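Local atomic coordinates of C2 toxin component I (Clostridium botulinum, PDB entry 2J3X), a protein that is the enzymatic component of the binary C2 toxin, an ADP-ribosyltransferase that transfers ADP-ribose from NAD to actin in the target cell. Residues K13-S16 with E17-W21; G22-E25 with E26-F30; N112-I115 with R116-E119; I323-K326 with Q327-N330; D334-T337 with G338-I341. The protein carries 2 engineered substitutions. One frame throughout, in Å; residues are numbered along the deposited sequence. Where two conformers were deposited one is given.

Contact 1 of 5, residues K13-S16 with E17-W21; sequences KPES and EAKEW. Engineered in segment 17-21: E20 (natural residue Lys). With SO4 (sulfate ion), chain N; SO4 (sulfate ion), chain T.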
# COMPACT_ATOMS: atom_id res chain seq x y z
N LYS A 13 -20.13 17.24 19.43
CA LYS A 13 -20.95 16.82 20.57
C LYS A 13 -20.10 16.73 21.82
O LYS A 13 -18.87 16.60 21.73
CB LYS A 13 -21.60 15.45 20.31
CG LYS A 13 -22.59 15.49 19.12
CD LYS A 13 -23.26 14.12 19.05
CE LYS A 13 -24.38 13.98 18.00
NZ LYS A 13 -24.74 12.49 17.62
N PRO A 14 -20.73 16.75 23.01
CA PRO A 14 -19.91 16.65 24.21
C PRO A 14 -19.02 15.39 24.24
O PRO A 14 -19.48 14.29 23.92
CB PRO A 14 -20.94 16.60 25.33
CG PRO A 14 -22.13 17.43 24.76
CD PRO A 14 -22.17 16.93 23.31
N GLU A 15 -17.76 15.54 24.63
CA GLU A 15 -16.87 14.38 24.74
C GLU A 15 -17.42 13.27 25.64
O GLU A 15 -17.22 12.09 25.38
CB GLU A 15 -15.44 14.82 25.19
CG GLU A 15 -14.54 13.78 25.84
CD GLU A 15 -14.09 12.59 24.95
OE1 GLU A 15 -14.39 12.52 23.74
OE2 GLU A 15 -13.45 11.66 25.51
N SER A 16 -18.13 13.64 26.70
CA SER A 16 -18.70 12.65 27.60
C SER A 16 -19.69 11.72 26.89
O SER A 16 -19.83 10.54 27.25
CB SER A 16 -19.41 13.33 28.78
OG SER A 16 -20.53 14.10 28.34
N GLU A 17 -20.40 12.27 25.92
CA GLU A 17 -21.32 11.44 25.17
C GLU A 17 -20.60 10.47 24.23
O GLU A 17 -21.01 9.31 24.12
CB GLU A 17 -22.28 12.30 24.40
CG GLU A 17 -23.27 13.09 25.35
CD GLU A 17 -24.08 14.13 24.59
OE1 GLU A 17 -24.30 14.00 23.36
OE2 GLU A 17 -24.54 15.13 25.22
N ALA A 18 -19.56 10.93 23.56
CA ALA A 18 -18.73 9.98 22.76
C ALA A 18 -18.13 8.95 23.67
O ALA A 18 -18.10 7.76 23.34
CB ALA A 18 -17.57 10.75 22.09
N LYS A 19 -17.65 9.38 24.85
CA LYS A 19 -16.96 8.44 25.73
C LYS A 19 -17.94 7.34 26.21
O LYS A 19 -17.59 6.16 26.19
CB LYS A 19 -16.37 9.16 26.94
CG LYS A 19 -15.48 8.22 27.75
CD LYS A 19 -14.94 8.92 28.96
CE LYS A 19 -13.45 8.88 28.91
NZ LYS A 19 -13.09 9.84 27.82
N GLU A 20 -19.15 7.73 26.59
CA GLU A 20 -20.05 6.71 27.14
C GLU A 20 -20.56 5.77 26.05
O GLU A 20 -20.78 4.56 26.29
CB GLU A 20 -21.19 7.35 27.95
CG GLU A 20 -22.18 8.10 27.12
CD GLU A 20 -22.98 9.12 27.95
OE1 GLU A 20 -22.99 9.01 29.17
OE2 GLU A 20 -23.61 9.99 27.35
N TRP A 21 -20.69 6.30 24.83
CA TRP A 21 -21.02 5.46 23.66
C TRP A 21 -19.89 4.47 23.45
O TRP A 21 -20.13 3.26 23.27
CB TRP A 21 -21.15 6.35 22.41
CG TRP A 21 -21.54 5.61 21.15
CD1 TRP A 21 -22.80 5.34 20.69
CD2 TRP A 21 -20.63 5.02 20.20
NE1 TRP A 21 -22.72 4.64 19.47
CE2 TRP A 21 -21.39 4.44 19.18
CE3 TRP A 21 -19.23 5.02 20.08
CZ2 TRP A 21 -20.79 3.78 18.06
CZ3 TRP A 21 -18.64 4.37 18.99
CH2 TRP A 21 -19.43 3.77 17.99
S SO4 N . -18.03 17.36 28.04
O1 SO4 N . -18.62 18.12 29.14
O2 SO4 N . -18.86 16.17 28.01
O3 SO4 N . -18.11 18.20 26.83
O4 SO4 N . -16.65 17.06 28.37
S SO4 T . -24.76 1.82 17.39
O1 SO4 T . -25.24 1.12 18.57
O2 SO4 T . -25.76 1.65 16.34
O3 SO4 T . -24.61 3.26 17.70
O4 SO4 T . -23.50 1.25 16.92
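P14 and E17 touch first through their backbones, the carbonyl O of P14 receiving E17 N at 3.0 Å. That bond is bent, since the amide approaches from above the carbonyl plane, and A18 N adds a weak second bond to the same oxygen. From here the ordinary i to i+4 ladder takes over: K19 N donates to E15 O at 2.8 Å and E20 N to S16 O.

Two side-chain pairs cross the turn. E15 swings CG away from its own N (chi1 158°) and bends at chi2, which carries OE2 to K19 NZ at 3.0 Å. This salt bridge is somewhat doubtful because the lysine end is placed less surely; the other oxygen, OE1, is bonded to N152. E17 runs back along the helix start, and its OE2 lies 3.4 Å from CG of the P14 ring. The engineered E20 is extended beyond CG, its CG 3.4 Å from S16 O.

Two sulfates, probably from the crystallisation liquor, bind at separate places. S16 holds one through a single oxygen, O2, which is 2.9 Å from S16 N and 2.7 Å from S16 OG; a chi1 of 64° sets the hydroxyl beside the amide. The other meets W21 edge-on, O3 lying near the ring plane 2.9 Å from NE1.

The geometry is that of a helix N terminus: proline at the N-cap position, and the S16 amide and hydroxyl both bonded to one sulfate oxygen.

Contact 2 of 5, residues G22-E25 with E26-F30; sequences GKEE and EKRWF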
# COMPACT_ATOMS: atom_id res chain seq x y z
N GLY A 22 -18.66 4.97 23.45
CA GLY A 22 -17.45 4.11 23.31
C GLY A 22 -17.43 3.00 24.32
O GLY A 22 -17.21 1.86 23.99
N LYS A 23 -17.63 3.31 25.59
CA LYS A 23 -17.65 2.25 26.61
C LYS A 23 -18.72 1.20 26.36
O LYS A 23 -18.46 0.00 26.55
CB LYS A 23 -17.82 2.86 28.02
CG LYS A 23 -16.69 3.79 28.49
CD LYS A 23 -15.22 3.41 28.05
CE LYS A 23 -14.63 2.23 28.87
NZ LYS A 23 -13.27 1.83 28.42
N GLU A 24 -19.92 1.64 25.97
CA GLU A 24 -21.09 0.76 25.73
C GLU A 24 -20.75 -0.14 24.53
O GLU A 24 -21.01 -1.34 24.52
CB GLU A 24 -22.31 1.62 25.43
CG GLU A 24 -23.60 0.90 25.14
CD GLU A 24 -24.09 -0.00 26.27
OE1 GLU A 24 -23.66 0.16 27.43
OE2 GLU A 24 -24.96 -0.87 25.99
N GLU A 25 -20.11 0.45 23.53
CA GLU A 25 -19.85 -0.30 22.31
C GLU A 25 -18.72 -1.30 22.55
O GLU A 25 -18.76 -2.41 22.01
CB GLU A 25 -19.48 0.71 21.21
CG GLU A 25 -20.69 1.52 20.62
CD GLU A 25 -21.74 0.65 19.97
OE1 GLU A 25 -21.35 -0.35 19.32
OE2 GLU A 25 -22.97 0.91 20.15
N GLU A 26 -17.69 -0.90 23.29
CA GLU A 26 -16.63 -1.83 23.73
C GLU A 26 -17.19 -3.02 24.53
O GLU A 26 -16.80 -4.18 24.33
CB GLU A 26 -15.60 -1.12 24.57
CG GLU A 26 -14.78 -0.05 23.80
CD GLU A 26 -14.05 0.95 24.72
OE1 GLU A 26 -14.14 0.82 25.96
OE2 GLU A 26 -13.36 1.87 24.20
N LYS A 27 -18.13 -2.73 25.42
CA LYS A 27 -18.77 -3.76 26.25
C LYS A 27 -19.49 -4.74 25.33
O LYS A 27 -19.37 -5.95 25.49
CB LYS A 27 -19.73 -3.10 27.26
CG LYS A 27 -20.85 -3.98 27.83
CD LYS A 27 -21.89 -3.07 28.58
CE LYS A 27 -23.20 -3.78 28.87
NZ LYS A 27 -24.37 -3.23 28.07
N ARG A 28 -20.28 -4.22 24.39
CA ARG A 28 -21.01 -5.06 23.43
C ARG A 28 -20.03 -5.93 22.62
O ARG A 28 -20.28 -7.14 22.42
CB ARG A 28 -21.90 -4.25 22.49
CG ARG A 28 -23.06 -3.54 23.24
CD ARG A 28 -23.85 -2.60 22.33
NE ARG A 28 -24.99 -2.01 23.03
CZ ARG A 28 -25.80 -1.07 22.50
NH1 ARG A 28 -25.60 -0.58 21.26
NH2 ARG A 28 -26.82 -0.60 23.21
N TRP A 29 -18.95 -5.30 22.13
CA TRP A 29 -17.98 -6.02 21.33
C TRP A 29 -17.38 -7.15 22.14
O TRP A 29 -17.29 -8.30 21.63
CB TRP A 29 -16.88 -5.04 20.92
CG TRP A 29 -15.84 -5.58 19.94
CD1 TRP A 29 -15.97 -6.62 19.07
CD2 TRP A 29 -14.55 -5.00 19.74
NE1 TRP A 29 -14.76 -6.75 18.32
CE2 TRP A 29 -13.89 -5.77 18.74
CE3 TRP A 29 -13.85 -3.96 20.37
CZ2 TRP A 29 -12.59 -5.46 18.29
CZ3 TRP A 29 -12.52 -3.67 19.95
CH2 TRP A 29 -11.93 -4.42 18.91
N PHE A 30 -16.97 -6.85 23.37
CA PHE A 30 -16.26 -7.85 24.19
C PHE A 30 -17.16 -9.06 24.52
O PHE A 30 -16.64 -10.15 24.75
CB PHE A 30 -15.67 -7.23 25.45
CG PHE A 30 -14.32 -6.58 25.23
CD1 PHE A 30 -14.06 -5.88 24.06
CD2 PHE A 30 -13.31 -6.69 26.18
CE1 PHE A 30 -12.81 -5.25 23.84
CE2 PHE A 30 -12.05 -6.09 25.95
CZ PHE A 30 -11.83 -5.36 24.77
O HOH W 1 -23.95 -1.67 19.06
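K23 reaches E26 by folding its aliphatic chain, with chi2 at -36° and chi3 at -77°, whereas E26 stays extended beyond CG. The result is a bond of 2.8 Å from K23 NZ to E26 OE1 that uses the syn lone pair of the acceptor. N178 gives the same ammonium a further partner.

E24 turns its CG away from the backbone N and then bends at chi2, which lays the carboxylate beside both K27 and R28. Its OE2 is shared: R28 NE lies 3.2 Å away and K27 NZ, in one of its two conformers, also 3.2 Å. Both hydrogen bonds are weak, and the one to R28 is strongly bent. E24 and K27 run side by side in the same direction, but R28 crosses E24 with its guanidinium plane 84° from the carboxylate. CG of E24 sits over one face of that guanidinium, offset toward its rim.

E25 takes up the other end of the group through OE2, 3.2 Å from R28 NH1. Water 1 lies in the guanidinium plane at its edge, 3.0 Å from R28 NH1 and 2.9 Å from E25 OE1. That carboxylate oxygen is also bonded to Y174, and R28 NH1 has a salt bridge to a sulfate.

Regular backbone bonds, G22 O with E26 N among them, keep these residues at i, i+3 and i+4 spacing. With both bonds to E24 OE2 weak, the salt-bridge network of E24, E25, K27 and R28 rests on several contacts together, and its opposite charges probably offset one another along this face of the helix. The crystal was at pH 3.0, so the ionisation of these glutamates remains uncertain.

Contact 3 of 5, residues N112-I115 with R116-E119; sequences NFSI and RDVE. With SO4 (sulfate ion), chain O.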
# COMPACT_ATOMS: atom_id res chain seq x y z
N ASN A 112 5.69 15.71 1.19
CA ASN A 112 6.93 15.93 1.89
C ASN A 112 7.29 17.40 2.00
O ASN A 112 8.36 17.71 2.50
CB ASN A 112 8.08 15.17 1.19
CG ASN A 112 7.81 13.67 1.12
OD1 ASN A 112 7.39 13.06 2.11
ND2 ASN A 112 8.09 13.08 -0.03
N PHE A 113 6.39 18.27 1.57
CA PHE A 113 6.62 19.73 1.63
C PHE A 113 5.78 20.29 2.75
O PHE A 113 4.86 19.63 3.24
CB PHE A 113 6.26 20.44 0.31
CG PHE A 113 4.88 20.10 -0.20
CD1 PHE A 113 3.76 20.81 0.19
CD2 PHE A 113 4.73 19.04 -1.09
CE1 PHE A 113 2.50 20.44 -0.31
CE2 PHE A 113 3.48 18.69 -1.59
CZ PHE A 113 2.38 19.40 -1.22
N SER A 114 6.07 21.52 3.16
CA SER A 114 5.43 22.08 4.34
C SER A 114 4.08 22.69 3.98
O SER A 114 3.83 23.09 2.82
CB SER A 114 6.30 23.19 4.96
OG SER A 114 6.68 24.10 3.94
N ILE A 115 3.20 22.70 4.98
CA ILE A 115 1.83 23.10 4.74
C ILE A 115 1.51 24.47 5.36
O ILE A 115 0.93 25.34 4.68
CB ILE A 115 0.89 22.00 5.33
CG1 ILE A 115 1.00 20.68 4.57
CG2 ILE A 115 -0.53 22.54 5.41
CD1 ILE A 115 0.75 20.82 3.16
N ARG A 116 1.92 24.67 6.60
CA ARG A 116 1.72 25.98 7.26
C ARG A 116 2.95 26.83 6.97
O ARG A 116 3.90 26.81 7.75
CB ARG A 116 1.57 25.78 8.74
CG ARG A 116 0.22 25.07 9.12
CD ARG A 116 0.25 24.72 10.58
NE ARG A 116 -1.05 24.20 11.05
CZ ARG A 116 -1.18 23.36 12.07
NH1 ARG A 116 -0.08 22.90 12.72
NH2 ARG A 116 -2.40 22.94 12.45
N ASP A 117 2.89 27.60 5.89
CA ASP A 117 4.11 28.30 5.37
C ASP A 117 4.20 29.76 5.75
O ASP A 117 5.23 30.42 5.47
CB ASP A 117 4.17 28.34 3.86
CG ASP A 117 4.46 27.02 3.23
OD1 ASP A 117 4.75 26.06 3.94
OD2 ASP A 117 4.45 26.98 1.96
N VAL A 118 3.16 30.31 6.35
CA VAL A 118 3.14 31.76 6.45
C VAL A 118 2.68 32.20 7.85
O VAL A 118 2.12 31.40 8.58
CB VAL A 118 2.33 32.44 5.30
CG1 VAL A 118 2.89 32.05 3.94
CG2 VAL A 118 0.85 32.10 5.40
N GLU A 119 3.02 33.42 8.23
CA GLU A 119 2.71 33.96 9.57
C GLU A 119 3.26 33.05 10.65
O GLU A 119 2.51 32.38 11.36
CB GLU A 119 1.19 34.09 9.72
CG GLU A 119 0.53 34.86 8.57
CD GLU A 119 0.05 36.26 9.00
OE1 GLU A 119 0.89 37.19 9.06
OE2 GLU A 119 -1.17 36.41 9.27
S SO4 O . 4.29 22.14 8.29
O1 SO4 O . 4.08 21.45 9.54
O2 SO4 O . 3.83 21.25 7.21
O3 SO4 O . 3.57 23.40 8.21
O4 SO4 O . 5.73 22.47 8.06
O HOH W 2 4.90 24.63 0.95
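D117 presents its flat carboxylate to S114, whose hydroxyl comes to OD1 on the syn side but 28° out of the carboxylate plane. S114 OG donates to D117 OD1 over 2.8 Å. The second oxygen is engaged from another direction: water 2 lies 2.6 Å from D117 OD2 and also 2.6 Å from the carbonyl O of S114, donating to both. A weak bond from T128 reaches OD2 as well. The other flat group of note, the R116 guanidinium, makes a cation-pi contact with Y208 while NE and NH1 donate to the carbonyls of D207 and E158.

The serine hydroxyl is directed by chi1 of 50°, between its own N and carbonyl carbon, and the aspartate by chi1 of -71°; together these fold the two side chains toward each other across I115 and R116.

The backbone between the two side chains holds a sulfate, probably from the crystallisation liquor. I115 N donates to its O2 at 2.7 Å, and the next amide, R116 N, to O3 at 2.6 Å. R116 CB packs against that same O3 at 3.2 Å. I115 itself turns its side chain onto I124, V132 and P161, tying the loop to helix 126-136. Further on, D117 and V118 both face D123, which fits a classic beta bulge.

Chemically, the serine, a water and a threonine satisfy the aspartate oxygens, and the water lets D117 grip the S114 carbonyl it could not bond directly. Two successive amides left pointing outward make a place for an anion.

Contact 4 of 5, residues I323-K326 with Q327-N330; sequences IADK and QKLN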
# COMPACT_ATOMS: atom_id res chain seq x y z
N ILE A 323 18.88 -0.83 13.72
CA ILE A 323 17.68 -0.03 13.59
C ILE A 323 17.72 0.75 12.27
O ILE A 323 18.77 0.88 11.64
CB ILE A 323 17.51 1.02 14.71
CG1 ILE A 323 18.77 1.93 14.82
CG2 ILE A 323 17.02 0.36 16.04
CD1 ILE A 323 18.46 3.32 15.52
N ALA A 324 16.57 1.25 11.87
CA ALA A 324 16.53 2.09 10.67
C ALA A 324 17.37 3.35 10.84
O ALA A 324 17.35 4.02 11.91
CB ALA A 324 15.09 2.48 10.38
N ASP A 325 18.04 3.72 9.76
CA ASP A 325 18.73 4.99 9.65
C ASP A 325 17.73 5.99 9.09
O ASP A 325 17.51 6.01 7.89
CB ASP A 325 19.86 4.81 8.66
CG ASP A 325 20.77 6.00 8.57
OD1 ASP A 325 20.28 7.14 8.62
OD2 ASP A 325 21.99 5.75 8.43
N LYS A 326 17.12 6.77 9.95
CA LYS A 326 15.98 7.62 9.55
C LYS A 326 16.42 8.70 8.57
O LYS A 326 15.63 9.11 7.71
CB LYS A 326 15.30 8.25 10.78
CG LYS A 326 14.64 7.21 11.71
CD LYS A 326 14.03 7.88 12.95
CE LYS A 326 13.03 6.92 13.64
NZ LYS A 326 12.46 7.52 14.91
N GLN A 327 17.66 9.18 8.71
CA GLN A 327 18.19 10.20 7.79
C GLN A 327 18.19 9.66 6.37
O GLN A 327 17.84 10.37 5.41
CB GLN A 327 19.63 10.62 8.17
CG GLN A 327 19.77 11.39 9.48
CD GLN A 327 21.25 11.53 9.97
OE1 GLN A 327 22.19 10.95 9.40
NE2 GLN A 327 21.43 12.28 11.07
N LYS A 328 18.63 8.41 6.22
CA LYS A 328 18.67 7.84 4.88
C LYS A 328 17.23 7.67 4.32
O LYS A 328 16.99 7.88 3.13
CB LYS A 328 19.34 6.45 4.87
CG LYS A 328 20.86 6.50 4.96
CD LYS A 328 21.39 5.05 4.80
CE LYS A 328 22.93 5.04 4.61
NZ LYS A 328 23.63 5.55 5.83
N LEU A 329 16.32 7.20 5.17
CA LEU A 329 14.94 7.00 4.74
C LEU A 329 14.39 8.36 4.29
O LEU A 329 13.77 8.44 3.24
CB LEU A 329 14.10 6.44 5.87
CG LEU A 329 14.34 4.94 6.17
CD1 LEU A 329 13.62 4.57 7.47
CD2 LEU A 329 13.74 4.07 5.00
N ASN A 330 14.61 9.41 5.08
CA ASN A 330 14.08 10.73 4.70
C ASN A 330 14.67 11.26 3.43
O ASN A 330 13.94 11.85 2.60
CB ASN A 330 14.22 11.76 5.84
CG ASN A 330 13.35 11.42 7.06
OD1 ASN A 330 12.30 10.78 6.95
ND2 ASN A 330 13.81 11.84 8.25
O HOH W 3 22.74 8.63 8.63
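The backbone O of D325 accepts two amides of the helix that follows it: L329 N at 3.2 Å, in the carbonyl plane, and K328 N in a weak, bent bond. The side chain of the same residue is held as well. Its OD1 takes K328 N at 3.2 Å in a fairly straight bond, 158° at the hydrogen, while OD2 lies 3.1 Å from K328 NZ in a salt bridge. Both nitrogens approach from outside the carboxylate plane by more than 50°.

The torsions explain how one residue does all this. With chi1 at -173°, D325 CG lies opposite its own N, and the carboxylate folds back under the opening amides. K328 runs extended along it and turns only at chi4, so its chain packs on the acid before the ammonium arrives: K328 CG is 3.6 Å from D325 CG. Water 3 lies 2.9 Å from D325 OD1; a link through it to Q327, which has two conformers, is doubtful.

Across the start of the helix, A324 CB touches L329 CD1 at 3.9 Å. This pair spans the cap as a hydrophobic staple, joining the residue before the N-cap to the fifth position of the cap sequence counted from D325. Both side chains also rest on T417 of strand 414-426, with F314 packing against L329. K326 O continues the ladder with N330 N at 2.8 Å.

The carboxylate thus serves as N-cap and ion-pair partner together, and its negative charge probably suits the positive end of the helix dipole.

Contact 5 of 5, residues D334-T337 with G338-I341; sequences DKWT and GKEI. With SO4 (sulfate ion), chain R.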
# COMPACT_ATOMS: atom_id res chain seq x y z
N ASP A 334 12.31 11.84 0.21
CA ASP A 334 12.20 13.23 -0.29
C ASP A 334 12.64 13.35 -1.75
O ASP A 334 12.03 14.07 -2.57
CB ASP A 334 12.98 14.19 0.60
CG ASP A 334 12.28 14.44 1.93
OD1 ASP A 334 11.20 13.85 2.20
OD2 ASP A 334 12.82 15.23 2.71
N LYS A 335 13.71 12.64 -2.08
CA LYS A 335 14.20 12.67 -3.45
C LYS A 335 13.27 11.98 -4.44
O LYS A 335 13.01 12.48 -5.55
CB LYS A 335 15.60 12.04 -3.53
CG LYS A 335 16.09 11.96 -4.96
CD LYS A 335 17.50 11.47 -5.01
CE LYS A 335 17.86 11.29 -6.47
NZ LYS A 335 19.29 10.76 -6.64
N TRP A 336 12.77 10.81 -4.06
CA TRP A 336 12.15 9.92 -5.08
C TRP A 336 10.66 10.04 -5.18
O TRP A 336 10.07 9.60 -6.17
CB TRP A 336 12.57 8.45 -4.86
CG TRP A 336 14.03 8.26 -5.32
CD1 TRP A 336 15.17 8.36 -4.56
CD2 TRP A 336 14.46 8.04 -6.65
NE1 TRP A 336 16.29 8.21 -5.36
CE2 TRP A 336 15.88 7.98 -6.64
CE3 TRP A 336 13.78 7.83 -7.86
CZ2 TRP A 336 16.61 7.77 -7.79
CZ3 TRP A 336 14.51 7.60 -9.01
CH2 TRP A 336 15.92 7.61 -8.97
N THR A 337 10.04 10.62 -4.15
CA THR A 337 8.60 10.84 -4.28
C THR A 337 8.42 11.77 -5.47
O THR A 337 9.01 12.87 -5.53
CB THR A 337 8.02 11.47 -2.99
OG1 THR A 337 8.25 10.59 -1.89
CG2 THR A 337 6.48 11.64 -3.13
N GLY A 338 7.59 11.37 -6.44
CA GLY A 338 7.31 12.26 -7.55
C GLY A 338 8.14 11.98 -8.80
O GLY A 338 7.84 12.53 -9.88
N LYS A 339 9.16 11.14 -8.69
CA LYS A 339 10.02 10.83 -9.81
C LYS A 339 9.45 9.70 -10.65
O LYS A 339 8.67 8.89 -10.17
CB LYS A 339 11.41 10.40 -9.32
CG LYS A 339 12.19 11.57 -8.72
CD LYS A 339 13.67 11.24 -8.42
CE LYS A 339 14.54 11.07 -9.68
NZ LYS A 339 14.64 12.36 -10.47
N GLU A 340 9.91 9.67 -11.89
CA GLU A 340 9.48 8.69 -12.90
C GLU A 340 10.50 7.56 -12.99
O GLU A 340 11.70 7.76 -12.78
CB GLU A 340 9.36 9.38 -14.24
CG GLU A 340 8.27 10.41 -14.17
CD GLU A 340 7.92 11.04 -15.50
OE1 GLU A 340 8.56 10.71 -16.55
OE2 GLU A 340 6.98 11.87 -15.46
N ILE A 341 10.02 6.36 -13.30
CA ILE A 341 10.84 5.15 -13.36
C ILE A 341 10.56 4.53 -14.71
O ILE A 341 9.43 4.30 -15.09
CB ILE A 341 10.48 4.13 -12.22
CG1 ILE A 341 10.72 4.77 -10.85
CG2 ILE A 341 11.28 2.83 -12.34
CD1 ILE A 341 12.21 5.08 -10.57
S SO4 R . 11.73 12.65 -13.05
O1 SO4 R . 11.82 11.31 -12.48
O2 SO4 R . 10.52 13.34 -12.61
O3 SO4 R . 12.92 13.39 -12.63
O4 SO4 R . 11.71 12.59 -14.52
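K339 lies over one face of W336, with CD 3.5 Å above the ring plane and set toward the rim. The same carbon is 3.8 Å from the centroid of the six-membered ring, a CH-pi contact, and K339 CE comes to W336 CZ3 at 3.5 Å. The ammonium is farther off, its cation-pi attraction weak at most. I341 reaches the ring obliquely, CD1 3.8 Å from W336 CZ3, the two side chains crossing at about a right angle.

Bends at chi3 (70°) and chi4 (64°) double the lysine back and send NZ to a sulfate, probably from the crystallisation liquor, at 2.9 Å from its O3. E340 N holds the O1 of that ion at 2.6 Å.

What places the lysine is the type II turn from W336 to K339, closed by K339 N on W336 O at 3.1 Å. G338 sits at its third position with phi of 98°, a value glycine accepts readily. Outside, F332 stacks on the indole, F306 meets it edge-to-face, and T337 OG1 bonds to I333 O at the helix end.

The lysine is thus divided chemically: its methylenes lie on an aromatic face and its ammonium is hydrogen-bonded to a sulfate in this crystal.

How the contacts relate
Along the chain the five contacts come strictly in series; none nests in or crosses another, and each closes only a local turn. Contacts 1 and 2 are successive parts of helix 15-30, their centres about 13 Å apart, the first at its N terminus. Contact 3 lies in the loop between strand 98-102 and helix 126-136. Contacts 4 and 5 bracket helix 326-336, the former leading in from strand 321-324 and the latter out to strand 340-341. Contacts 3 and 5 meet, N112 ND2 lying 3.1 Å from T337 OG1 in a probable hydrogen bond, which joins the two ADP-ribosyltransferase-family regions. Contacts 2 and 5 lie on opposite sides of the chain's centre.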